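Local coordinates for arginine--tRNA ligase (Campylobacter jejuni, PDB 3FNR), which catalyses the ATP-dependent attachment of L-arginine to its cognate tRNA, releasing AMP and diphosphate, as a monomeric class I aminoacyl-tRNA synthetase, at residues Glu133-Ile136 against Pro137-Ala140; Leu148-Ile151 against Lys152-Leu155; Ser167-Ser170 against Tyr171-Ala174; Ser181-His185 against Lys186-Glu190; Trp196-Ser199 against Ser200-Gly203. The protein carries 1 engineered substitution. One frame throughout, in Å; residues are numbered along the deposited sequence.

How the interactions relate
All five interactions are local contacts within the catalytic domain, yet each reflects its place in the fold. Interaction 3 lies at the surface; the other four are partly buried. Interactions 1 and 2 share helix 136-157, with centres about 22 Å apart: the first starts the helix far from the chain's centre, the second lies closer in, beside the HIGH motif. Polar bonds dominate interaction 3, a turn following a strand of the main sheet, with a sulfate probably from the crystallisation liquor at its edge. Interactions 4 and 5 touch each other, since strands 188-191 and 194-197 are neighbours in one antiparallel sheet. Interaction 4 adds apolar packing to a helix end, whereas interaction 5 is mostly backbone turn.

Interaction 1: residues Glu133-Ile136 against Pro137-Ala140; sequences EENI and PSLA
The backbone of N135 and I136 turns into that of L139 and A140 as the first turn of a helix, through two successive i to i+4 bonds. L139 N donates to N135 O at 2.9 Å, and A140 N donates to I136 O at 2.7 Å, the straighter of the two with an N-H...O angle of 163°. P137, which has no N-H to offer, sits in this first turn, where the helical pattern does not yet demand one. Its ring lies against the start of the turn: CD comes within 3.5 Å of I136 CB and within 3.8 Å of E134 O.

On the outer side, a water joins the approach to the helix. It donates to E134 O at 2.8 Å and also bonds S138 OG at 2.7 Å. The S138 hydroxyl is opposite its own carbonyl carbon (chi1 -68°), which brings OG round to meet this water. N135 occupies the N-cap position, but its side chain makes no capping bond; its amide ND2 instead donates back to F130 O in the preceding loop.

The other flank is apolar and buried. I136 packs on Y84 and L88, L139 on I90 and A140 on I83, seating the start of helix 136-157 against helix 80-98, while S138 and L139 also touch F130 and F131 of the loop leading in.

Interaction 2: residues Leu148-Ile151 against Lys152-Leu155; sequences LVLI and KQNL
L150 O receives the shortest of the four i to i+4 bonds that tie these two helical turns together, from N154 N at 2.8 Å with an N-H...O angle of 158°. The side chain of the same asparagine leans back over that carbonyl: ND2 is 3.2 Å from L150 O, but the angle is too poor for a second bond. The remaining rungs run from K152 N to L148 O, Q153 N to V149 O and L155 N to I151 O.

L150 has CG opposite its backbone N (chi1 -176°), which puts CD1 on the flank where the amides of Q153 and N154 lie. There CD1 rests against both amides, 3.9 Å from N154 ND2 and 3.9 Å from Q153 OE1, with the leucine crossing the glutamine chain at about a right angle. The other end of the same glutamine amide, NE2, lies 3.9 Å from V149 CG1, and Q153 thereby spans the two side chains. K152 runs extended back along the helix, its methylenes passing beside L148 O with CG at 3.3 Å, and its ammonium end makes a cation-pi contact with Y165. On the buried side I151 CG2 meets L155 CD1 at 4.3 Å.

N154 OD1 accepts a bond from L45 N, and L150, I151, N154 and L155 together touch P44 or L45. This helix face thus backs the HIGH motif, the signature ATP-binding sequence of the class I synthetase catalytic domain.

Interaction 3: residues Ser167-Ser170 against Tyr171-Ala174; sequences SERS and YYDA. With SO4 (sulfate ion), chain E.
Y171 carries its CG opposite the carbonyl carbon (chi1 -70°), which swings the ring back toward S167, while S170 OG sits between its own backbone N and carbonyl carbon (chi1 78°) and turns to the same target. S167 O is where they meet. It accepts a bond from S170 OG at 3.0 Å and a weak one from S170 N, and Y171 CD1 comes to 3.2 Å, so that the oxygen lies at the edge of the ring, near its plane.

The backbone closes the turn as Y171 N donates to E168 O at 3.0 Å. This i to i+3 bond belongs to the short 3-10 turn by which the chain leaves strand 165-167, a parallel strand of the main sheet beside strand 69-76. S167 OG and E168 OE2 fasten the turn to D78 and A79, and Y171 OH reaches D229.

On the outer side R169, bent at chi3 (-91°), brings NH1 to sulfate O2 at 2.9 Å, the oxygen lying near the guanidinium plane at its edge; NH2 forms a salt bridge with D141. The approach of Y172 OH to the same sulfate, an ion probably taken from the crystallisation liquor, rests on one of two conformers and is doubtful.

Interaction 4: residues Ser181-His185 against Lys186-Glu190; sequences SLKEH and KGIYE
I188 folds its side chain back onto the last turn of the preceding helix and meets two residues there. Its CG2 lies 3.8 Å from L182 CB and equally close to L182 CG, while its CD1 approaches K183 CB at 3.9 Å. Both pairs cross at about a right angle. The isoleucine achieves this by placing CG1 between its own backbone N and carbonyl carbon (chi1 55°), which sends CG2 to L182 and the CG1-CD1 arm to K183.

What positions I188 is the turn just before it, a Schellman motif ending helix 175-184. G187 N donates back to L182 O over 2.7 Å, a six-to-one bond, and inside it K186 N donates to K183 O over 2.9 Å. The outer bond is fairly straight and tilted only moderately from its carbonyl plane; the inner donor stands far above the plane of K183. K186, the C-prime residue, takes the positive phi of 61° that reverses the chain and sends it off toward strand 188-191.

One further layer out, H185 ties down the last turn with its ring. ND1 donates to S181 O at 2.8 Å, with the acceptor close to the imidazole plane, while H185 N makes only weak bonds to S181 O and L182 O. L182 is in turn packed on F259 and L260.

The helix end is thus closed by its own backbone donors plus one ring nitrogen: ND1 must carry hydrogen here, and S181 O, whose backbone bond is weak, gains a stronger side-chain donor.

Interaction 5: residues Trp196-Ser199 against Ser200-Gly203; sequences WLAS and SQKG
Q201 lays its carboxamide alongside the methyl of A198, with NE2 3.8 Å and CD 3.9 Å from A198 CB. Its CG stands opposite the carbonyl carbon (chi1 -61°), and the extended chain beyond it carries the amide to that methyl. Nearer the backbone, Q201 CB also comes within 3.3 Å of A198 O.

The same carbonyl accepts Q201 N at 3.2 Å, and the next rung follows one residue on, where K202 N donates to S199 O at 2.9 Å. Each bond spans i to i+3, and each donor sits well above its carbonyl plane. This is a single 3-10 turn entered through an inverse gamma turn centred on A198, in which S199 N bonds L197 O weakly. Together they bend the chain out of strand 194-197, the middle strand of a small antiparallel sheet, into the loop leading to strand 208-211.

The two serines at the start of the turn face polar partners further along that loop. S199 OG, held between its own backbone N and carbonyl carbon (chi1 46°), bonds with D204 OD1 and K206 O, and S200 OG bonds with D207 OD2. S199 and K202 also touch A255 of helix 250-258, and K202 extends its contact to E258 and F259.

Interaction 1: residues Glu133-Ile136 against Pro137-Ala140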
loop_
_atom_site.group_PDB
_atom_site.type_symbol
_atom_site.label_atom_id
_atom_site.label_comp_id
_atom_site.label_asym_id
_atom_site.label_seq_id
_atom_site.Cartn_x
_atom_site.Cartn_y
_atom_site.Cartn_z
ATOM N N GLU A 133 -7.436 31.092 -21.797
ATOM C CA GLU A 133 -8.024 30.969 -20.451
ATOM C C GLU A 133 -9.415 30.329 -20.377
ATOM O O GLU A 133 -9.808 29.826 -19.322
ATOM C CB GLU A 133 -8.066 32.331 -19.750
ATOM C CG GLU A 133 -6.789 32.713 -19.018
ATOM C CD GLU A 133 -7.017 33.789 -17.964
ATOM O OE1 GLU A 133 -8.053 33.736 -17.260
ATOM O OE2 GLU A 133 -6.156 34.685 -17.832
ATOM N N GLU A 134 -10.152 30.353 -21.486
ATOM C CA GLU A 134 -11.495 29.773 -21.531
ATOM C C GLU A 134 -11.486 28.250 -21.630
ATOM O O GLU A 134 -12.471 27.596 -21.280
ATOM C CB GLU A 134 -12.344 30.402 -22.651
ATOM C CG GLU A 134 -11.867 30.135 -24.071
ATOM C CD GLU A 134 -12.620 30.960 -25.099
ATOM O OE1 GLU A 134 -13.260 30.364 -25.994
ATOM O OE2 GLU A 134 -12.574 32.206 -25.008
ATOM N N ASN A 135 -10.375 27.693 -22.104
ATOM C CA ASN A 135 -10.253 26.249 -22.273
ATOM C C ASN A 135 -9.548 25.525 -21.116
ATOM O O ASN A 135 -9.302 24.320 -21.204
ATOM C CB ASN A 135 -9.588 25.918 -23.613
ATOM C CG ASN A 135 -10.516 26.139 -24.799
ATOM O OD1 ASN A 135 -11.630 25.612 -24.844
ATOM N ND2 ASN A 135 -10.052 26.912 -25.772
ATOM N N ILE A 136 -9.234 26.262 -20.044
ATOM C CA ILE A 136 -8.585 25.690 -18.852
ATOM C C ILE A 136 -9.301 24.461 -18.259
ATOM O O ILE A 136 -8.648 23.437 -18.073
ATOM C CB ILE A 136 -8.290 26.751 -17.738
ATOM C CG1 ILE A 136 -7.317 27.819 -18.239
ATOM C CG2 ILE A 136 -7.741 26.084 -16.468
ATOM C CD1 ILE A 136 -7.153 28.987 -17.288
ATOM N N PRO A 137 -10.630 24.540 -17.981
ATOM C CA PRO A 137 -11.255 23.324 -17.437
ATOM C C PRO A 137 -11.404 22.169 -18.430
ATOM O O PRO A 137 -11.527 21.024 -18.003
ATOM C CB PRO A 137 -12.630 23.804 -16.957
ATOM C CG PRO A 137 -12.918 25.008 -17.744
ATOM C CD PRO A 137 -11.604 25.649 -18.083
ATOM N N SER A 138 -11.391 22.461 -19.729
ATOM C CA SER A 138 -11.319 21.408 -20.745
ATOM C C SER A 138 -9.938 20.749 -20.739
ATOM O O SER A 138 -9.818 19.538 -20.967
ATOM C CB SER A 138 -11.620 21.964 -22.140
ATOM O OG SER A 138 -12.977 22.356 -22.246
ATOM N N LEU A 139 -8.913 21.562 -20.474
ATOM C CA LEU A 139 -7.525 21.117 -20.409
ATOM C C LEU A 139 -7.305 20.310 -19.131
ATOM O O LEU A 139 -6.682 19.250 -19.165
ATOM C CB LEU A 139 -6.573 22.326 -20.435
ATOM C CG LEU A 139 -5.255 22.319 -21.226
ATOM C CD1 LEU A 139 -4.332 23.396 -20.678
ATOM C CD2 LEU A 139 -4.540 20.967 -21.237
ATOM N N ALA A 140 -7.834 20.828 -18.021
ATOM C CA ALA A 140 -7.770 20.183 -16.712
ATOM C C ALA A 140 -8.433 18.807 -16.677
ATOM O O ALA A 140 -7.891 17.894 -16.065
ATOM C CB ALA A 140 -8.359 21.083 -15.654
HETATM O O HOH W 1 -13.054 24.831 -21.087
#

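Interaction 2: residues Leu148-Ile151 against Lys152-Leu155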
loop_
_atom_site.group_PDB
_atom_site.type_symbol
_atom_site.label_atom_id
_atom_site.label_comp_id
_atom_site.label_asym_id
_atom_site.label_seq_id
_atom_site.Cartn_x
_atom_site.Cartn_y
_atom_site.Cartn_z
ATOM N N LEU A 148 -4.090 10.551 -13.650
ATOM C CA LEU A 148 -4.653 9.359 -13.042
ATOM C C LEU A 148 -4.079 8.109 -13.691
ATOM O O LEU A 148 -3.891 7.094 -13.021
ATOM C CB LEU A 148 -6.176 9.365 -13.161
ATOM C CG LEU A 148 -6.967 8.691 -12.042
ATOM C CD1 LEU A 148 -6.638 9.305 -10.690
ATOM C CD2 LEU A 148 -8.448 8.808 -12.329
ATOM N N VAL A 149 -3.810 8.190 -14.993
ATOM C CA VAL A 149 -3.109 7.135 -15.717
ATOM C C VAL A 149 -1.680 7.016 -15.172
ATOM O O VAL A 149 -1.207 5.900 -14.923
ATOM C CB VAL A 149 -3.146 7.358 -17.268
ATOM C CG1 VAL A 149 -2.026 6.604 -17.986
ATOM C CG2 VAL A 149 -4.495 6.945 -17.835
ATOM N N LEU A 150 -1.032 8.167 -14.952
ATOM C CA LEU A 150 0.316 8.233 -14.384
ATOM C C LEU A 150 0.386 7.646 -12.971
ATOM O O LEU A 150 1.285 6.858 -12.666
ATOM C CB LEU A 150 0.866 9.671 -14.387
ATOM C CG LEU A 150 2.314 9.842 -13.888
ATOM C CD1 LEU A 150 3.321 8.989 -14.684
ATOM C CD2 LEU A 150 2.752 11.301 -13.902
ATOM N N ILE A 151 -0.564 8.040 -12.123
ATOM C CA ILE A 151 -0.640 7.557 -10.750
ATOM C C ILE A 151 -0.848 6.040 -10.742
ATOM O O ILE A 151 -0.171 5.323 -10.005
ATOM C CB ILE A 151 -1.740 8.290 -9.966
ATOM C CG1 ILE A 151 -1.262 9.702 -9.601
ATOM C CG2 ILE A 151 -2.139 7.507 -8.701
ATOM C CD1 ILE A 151 -2.394 10.648 -9.194
ATOM N N LYS A 152 -1.742 5.552 -11.595
ATOM C CA LYS A 152 -1.964 4.111 -11.718
ATOM C C LYS A 152 -0.692 3.343 -12.065
ATOM O O LYS A 152 -0.428 2.291 -11.480
ATOM C CB LYS A 152 -3.075 3.802 -12.711
ATOM C CG LYS A 152 -4.467 3.994 -12.124
ATOM C CD LYS A 152 -5.536 3.765 -13.174
ATOM C CE LYS A 152 -6.888 4.243 -12.695
ATOM N NZ LYS A 152 -7.968 3.752 -13.599
ATOM N N GLN A 153 0.117 3.887 -12.972
ATOM C CA GLN A 153 1.371 3.215 -13.326
ATOM C C GLN A 153 2.492 3.398 -12.297
ATOM O O GLN A 153 3.336 2.514 -12.153
ATOM C CB GLN A 153 1.811 3.495 -14.779
ATOM C CG GLN A 153 1.987 4.947 -15.157
ATOM C CD GLN A 153 1.885 5.198 -16.661
ATOM O OE1 GLN A 153 2.460 6.152 -17.174
ATOM N NE2 GLN A 153 1.151 4.343 -17.367
ATOM N N ASN A 154 2.466 4.519 -11.568
ATOM C CA ASN A 154 3.306 4.724 -10.377
ATOM C C ASN A 154 3.075 3.603 -9.372
ATOM O O ASN A 154 4.020 3.048 -8.827
ATOM C CB ASN A 154 2.990 6.052 -9.682
ATOM C CG ASN A 154 3.626 7.252 -10.347
ATOM O OD1 ASN A 154 3.529 8.366 -9.826
ATOM N ND2 ASN A 154 4.281 7.047 -11.488
ATOM N N LEU A 155 1.806 3.273 -9.154
ATOM C CA LEU A 155 1.404 2.192 -8.271
ATOM C C LEU A 155 1.729 0.813 -8.843
ATOM O O LEU A 155 2.115 -0.088 -8.108
ATOM C CB LEU A 155 -0.099 2.287 -7.978
ATOM C CG LEU A 155 -0.560 3.415 -7.049
ATOM C CD1 LEU A 155 -2.082 3.522 -7.040
ATOM C CD2 LEU A 155 -0.018 3.208 -5.638
#

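Interaction 3: residues Ser167-Ser170 against Tyr171-Ala174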
loop_
_atom_site.group_PDB
_atom_site.type_symbol
_atom_site.label_atom_id
_atom_site.label_comp_id
_atom_site.label_asym_id
_atom_site.label_seq_id
_atom_site.Cartn_x
_atom_site.Cartn_y
_atom_site.Cartn_z
ATOM N N SER A 167 -15.031 9.005 -8.295
ATOM C CA SER A 167 -14.940 10.435 -8.559
ATOM C C SER A 167 -15.694 11.272 -7.528
ATOM O O SER A 167 -16.815 10.942 -7.152
ATOM C CB SER A 167 -15.459 10.738 -9.968
ATOM O OG SER A 167 -15.524 12.135 -10.203
ATOM N N GLU A 168 -15.054 12.350 -7.084
ATOM C CA GLU A 168 -15.667 13.387 -6.253
ATOM C C GLU A 168 -16.914 13.967 -6.933
ATOM O O GLU A 168 -17.946 14.175 -6.286
ATOM C CB GLU A 168 -14.638 14.497 -5.976
ATOM C CG GLU A 168 -15.157 15.709 -5.191
ATOM C CD GLU A 168 -14.062 16.708 -4.826
ATOM O OE1 GLU A 168 -14.237 17.442 -3.825
ATOM O OE2 GLU A 168 -13.027 16.767 -5.532
ATOM N N ARG A 169 -16.813 14.185 -8.245
ATOM C CA ARG A 169 -17.888 14.762 -9.055
ATOM C C ARG A 169 -19.186 13.958 -9.052
ATOM O O ARG A 169 -20.256 14.524 -9.237
ATOM C CB ARG A 169 -17.419 15.007 -10.495
ATOM C CG ARG A 169 -16.544 16.241 -10.658
ATOM C CD ARG A 169 -16.633 16.810 -12.073
ATOM N NE ARG A 169 -15.624 16.262 -12.982
ATOM C CZ ARG A 169 -14.620 16.961 -13.509
ATOM N NH1 ARG A 169 -14.468 18.250 -13.223
ATOM N NH2 ARG A 169 -13.758 16.367 -14.324
ATOM N N SER A 170 -19.099 12.651 -8.824
ATOM C CA SER A 170 -20.295 11.812 -8.768
ATOM C C SER A 170 -21.050 11.897 -7.431
ATOM O O SER A 170 -22.038 11.184 -7.231
ATOM C CB SER A 170 -19.959 10.357 -9.116
ATOM O OG SER A 170 -19.358 9.682 -8.028
ATOM N N TYR A 171 -20.594 12.777 -6.538
ATOM C CA TYR A 171 -21.220 12.984 -5.230
ATOM C C TYR A 171 -21.853 14.368 -5.028
ATOM O O TYR A 171 -22.163 14.745 -3.891
ATOM C CB TYR A 171 -20.204 12.727 -4.114
ATOM C CG TYR A 171 -19.822 11.273 -3.964
ATOM C CD1 TYR A 171 -18.641 10.787 -4.519
ATOM C CD2 TYR A 171 -20.650 10.379 -3.276
ATOM C CE1 TYR A 171 -18.281 9.441 -4.388
ATOM C CE2 TYR A 171 -20.301 9.040 -3.130
ATOM C CZ TYR A 171 -19.114 8.580 -3.696
ATOM O OH TYR A 171 -18.757 7.261 -3.574
ATOM N N TYR A 172 -22.036 15.125 -6.111
ATOM C CA TYR A 172 -22.659 16.449 -6.023
ATOM C C TYR A 172 -24.159 16.344 -5.767
ATOM O O TYR A 172 -24.738 17.170 -5.058
ATOM C CB TYR A 172 -22.396 17.270 -7.287
ATOM C CG TYR A 172 -21.036 17.935 -7.353
ATOM C CD1 TYR A 172 -20.458 18.247 -8.583
ATOM C CD2 TYR A 172 -20.330 18.253 -6.194
ATOM C CE1 TYR A 172 -19.218 18.861 -8.658
ATOM C CE2 TYR A 172 -19.086 18.863 -6.258
ATOM C CZ TYR A 172 -18.539 19.163 -7.492
ATOM O OH TYR A 172 -17.315 19.770 -7.563
ATOM N N ASP A 173 -24.774 15.311 -6.340
ATOM C CA ASP A 173 -26.188 15.023 -6.145
ATOM C C ASP A 173 -26.479 14.382 -4.784
ATOM O O ASP A 173 -27.629 14.348 -4.357
ATOM C CB ASP A 173 -26.696 14.100 -7.258
ATOM C CG ASP A 173 -26.748 14.784 -8.625
ATOM O OD1 ASP A 173 -27.026 16.006 -8.681
ATOM O OD2 ASP A 173 -26.524 14.093 -9.649
ATOM N N ALA A 174 -25.444 13.886 -4.108
ATOM C CA ALA A 174 -25.604 13.104 -2.876
ATOM C C ALA A 174 -25.558 13.928 -1.591
ATOM O O ALA A 174 -25.747 13.395 -0.491
ATOM C CB ALA A 174 -24.563 11.984 -2.828
HETATM S S SO4 E . -17.237 20.612 -11.262
HETATM O O1 SO4 E . -18.619 20.749 -11.718
HETATM O O2 SO4 E . -16.396 20.225 -12.391
HETATM O O3 SO4 E . -16.770 21.881 -10.704
HETATM O O4 SO4 E . -17.167 19.584 -10.228
#

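Interaction 4: residues Ser181-His185 against Lys186-Glu190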
loop_
_atom_site.group_PDB
_atom_site.type_symbol
_atom_site.label_atom_id
_atom_site.label_comp_id
_atom_site.label_asym_id
_atom_site.label_seq_id
_atom_site.Cartn_x
_atom_site.Cartn_y
_atom_site.Cartn_z
ATOM N N SER A 181 -30.121 13.102 6.375
ATOM C CA SER A 181 -29.822 12.021 7.319
ATOM C C SER A 181 -29.204 12.571 8.600
ATOM O O SER A 181 -29.557 12.137 9.696
ATOM C CB SER A 181 -28.919 10.966 6.676
ATOM O OG SER A 181 -28.592 9.931 7.593
ATOM N N LEU A 182 -28.312 13.546 8.447
ATOM C CA LEU A 182 -27.734 14.280 9.573
ATOM C C LEU A 182 -28.791 14.988 10.429
ATOM O O LEU A 182 -28.682 15.003 11.657
ATOM C CB LEU A 182 -26.723 15.311 9.058
ATOM C CG LEU A 182 -25.194 15.226 9.177
ATOM C CD1 LEU A 182 -24.637 13.853 9.523
ATOM C CD2 LEU A 182 -24.546 15.778 7.919
ATOM N N LYS A 183 -29.798 15.583 9.785
ATOM C CA LYS A 183 -30.874 16.255 10.516
ATOM C C LYS A 183 -31.777 15.260 11.244
ATOM O O LYS A 183 -32.209 15.520 12.364
ATOM C CB LYS A 183 -31.710 17.167 9.612
ATOM C CG LYS A 183 -32.422 18.271 10.385
ATOM C CD LYS A 183 -33.679 18.743 9.694
ATOM C CE LYS A 183 -34.598 19.497 10.662
ATOM N NZ LYS A 183 -33.995 20.768 11.169
ATOM N N GLU A 184 -32.032 14.114 10.613
ATOM C CA GLU A 184 -32.814 13.032 11.218
ATOM C C GLU A 184 -32.196 12.472 12.512
ATOM O O GLU A 184 -32.884 11.812 13.291
ATOM C CB GLU A 184 -33.068 11.915 10.195
ATOM C CG GLU A 184 -34.128 12.279 9.143
ATOM C CD GLU A 184 -34.101 11.393 7.892
ATOM O OE1 GLU A 184 -34.532 11.879 6.813
ATOM O OE2 GLU A 184 -33.659 10.221 7.985
ATOM N N HIS A 185 -30.907 12.745 12.726
ATOM C CA HIS A 185 -30.176 12.372 13.948
ATOM C C HIS A 185 -29.770 13.600 14.761
ATOM O O HIS A 185 -28.975 13.491 15.704
ATOM C CB HIS A 185 -28.929 11.552 13.598
ATOM C CG HIS A 185 -29.234 10.247 12.937
ATOM N ND1 HIS A 185 -29.327 10.109 11.566
ATOM C CD2 HIS A 185 -29.478 9.021 13.457
ATOM C CE1 HIS A 185 -29.620 8.854 11.271
ATOM N NE2 HIS A 185 -29.713 8.172 12.399
ATOM N N LYS A 186 -30.319 14.755 14.374
ATOM C CA LYS A 186 -30.112 16.056 15.031
ATOM C C LYS A 186 -28.652 16.508 15.017
ATOM O O LYS A 186 -28.168 17.133 15.965
ATOM C CB LYS A 186 -30.692 16.071 16.457
ATOM C CG LYS A 186 -32.190 15.814 16.548
ATOM C CD LYS A 186 -32.595 15.581 17.990
ATOM C CE LYS A 186 -34.104 15.432 18.156
ATOM N NZ LYS A 186 -34.486 15.285 19.600
ATOM N N GLY A 187 -27.965 16.208 13.919
ATOM C CA GLY A 187 -26.542 16.459 13.818
ATOM C C GLY A 187 -26.160 17.778 13.202
ATOM O O GLY A 187 -24.987 18.136 13.197
ATOM N N ILE A 188 -27.141 18.497 12.666
ATOM C CA ILE A 188 -26.866 19.775 12.004
ATOM C C ILE A 188 -27.745 20.900 12.516
ATOM O O ILE A 188 -28.855 20.657 12.995
ATOM C CB ILE A 188 -26.991 19.705 10.458
ATOM C CG1 ILE A 188 -28.366 19.168 10.036
ATOM C CG2 ILE A 188 -25.829 18.916 9.855
ATOM C CD1 ILE A 188 -28.689 19.376 8.573
ATOM N N TYR A 189 -27.229 22.124 12.409
ATOM C CA TYR A 189 -27.949 23.329 12.805
ATOM C C TYR A 189 -27.426 24.532 12.034
ATOM O O TYR A 189 -26.281 24.534 11.590
ATOM C CB TYR A 189 -27.813 23.571 14.314
ATOM C CG TYR A 189 -26.399 23.855 14.796
ATOM C CD1 TYR A 189 -25.890 25.157 14.801
ATOM C CD2 TYR A 189 -25.581 22.828 15.268
ATOM C CE1 TYR A 189 -24.601 25.426 15.242
ATOM C CE2 TYR A 189 -24.286 23.088 15.721
ATOM C CZ TYR A 189 -23.810 24.392 15.706
ATOM O OH TYR A 189 -22.540 24.671 16.146
ATOM N N GLU A 190 -28.258 25.564 11.909
ATOM C CA GLU A 190 -27.861 26.816 11.268
ATOM C C GLU A 190 -27.381 27.823 12.309
ATOM O O GLU A 190 -27.980 27.957 13.384
ATOM C CB GLU A 190 -29.025 27.405 10.444
ATOM C CG GLU A 190 -28.690 28.665 9.596
ATOM C CD GLU A 190 -28.750 29.987 10.383
ATOM O OE1 GLU A 190 -28.030 30.942 10.014
ATOM O OE2 GLU A 190 -29.503 30.067 11.379
#

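Interaction 5: residues Trp196-Ser199 against Ser200-Gly203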
loop_
_atom_site.group_PDB
_atom_site.type_symbol
_atom_site.label_atom_id
_atom_site.label_comp_id
_atom_site.label_asym_id
_atom_site.label_seq_id
_atom_site.Cartn_x
_atom_site.Cartn_y
_atom_site.Cartn_z
ATOM N N TRP A 196 -23.838 23.939 10.267
ATOM C CA TRP A 196 -22.776 23.350 11.074
ATOM C C TRP A 196 -23.105 21.911 11.447
ATOM O O TRP A 196 -24.268 21.561 11.580
ATOM C CB TRP A 196 -22.599 24.143 12.373
ATOM C CG TRP A 196 -22.154 25.569 12.203
ATOM C CD1 TRP A 196 -22.913 26.621 11.773
ATOM C CD2 TRP A 196 -20.854 26.104 12.487
ATOM N NE1 TRP A 196 -22.164 27.774 11.755
ATOM C CE2 TRP A 196 -20.896 27.487 12.190
ATOM C CE3 TRP A 196 -19.655 25.550 12.961
ATOM C CZ2 TRP A 196 -19.786 28.326 12.350
ATOM C CZ3 TRP A 196 -18.547 26.387 13.122
ATOM C CH2 TRP A 196 -18.625 27.762 12.817
ATOM N N LEU A 197 -22.070 21.087 11.616
ATOM C CA LEU A 197 -22.200 19.774 12.252
ATOM C C LEU A 197 -21.934 19.914 13.752
ATOM O O LEU A 197 -20.928 20.486 14.158
ATOM C CB LEU A 197 -21.221 18.764 11.631
ATOM C CG LEU A 197 -21.081 17.364 12.255
ATOM C CD1 LEU A 197 -22.166 16.402 11.788
ATOM C CD2 LEU A 197 -19.714 16.793 11.942
ATOM N N ALA A 198 -22.829 19.367 14.568
ATOM C CA ALA A 198 -22.726 19.459 16.025
ATOM C C ALA A 198 -21.797 18.390 16.597
ATOM O O ALA A 198 -22.191 17.615 17.468
ATOM C CB ALA A 198 -24.112 19.355 16.652
ATOM N N SER A 199 -20.556 18.376 16.118
ATOM C CA SER A 199 -19.622 17.276 16.379
ATOM C C SER A 199 -19.090 17.233 17.806
ATOM O O SER A 199 -18.711 16.163 18.293
ATOM C CB SER A 199 -18.469 17.294 15.369
ATOM O OG SER A 199 -17.953 18.603 15.200
ATOM N N SER A 200 -19.093 18.381 18.482
ATOM C CA SER A 200 -18.698 18.450 19.895
ATOM C C SER A 200 -19.689 17.758 20.846
ATOM O O SER A 200 -19.360 17.498 22.005
ATOM C CB SER A 200 -18.485 19.898 20.318
ATOM O OG SER A 200 -19.696 20.618 20.214
ATOM N N GLN A 201 -20.891 17.455 20.351
ATOM C CA GLN A 201 -21.866 16.643 21.085
ATOM C C GLN A 201 -21.510 15.154 21.025
ATOM O O GLN A 201 -22.142 14.326 21.689
ATOM C CB GLN A 201 -23.287 16.863 20.541
ATOM C CG GLN A 201 -23.809 18.305 20.656
ATOM C CD GLN A 201 -25.273 18.457 20.239
ATOM O OE1 GLN A 201 -25.997 17.469 20.075
ATOM N NE2 GLN A 201 -25.712 19.704 20.065
ATOM N N LYS A 202 -20.498 14.831 20.219
ATOM C CA LYS A 202 -20.032 13.462 20.004
ATOM C C LYS A 202 -18.508 13.328 20.165
ATOM O O LYS A 202 -17.887 12.457 19.552
ATOM C CB LYS A 202 -20.462 12.973 18.616
ATOM C CG LYS A 202 -21.428 11.795 18.601
ATOM C CD LYS A 202 -22.882 12.213 18.698
ATOM C CE LYS A 202 -23.773 10.983 18.792
ATOM N NZ LYS A 202 -25.128 11.289 19.320
ATOM N N GLY A 203 -17.912 14.199 20.975
ATOM C CA GLY A 203 -16.513 14.044 21.369
ATOM C C GLY A 203 -15.453 14.758 20.550
ATOM O O GLY A 203 -14.258 14.582 20.791
#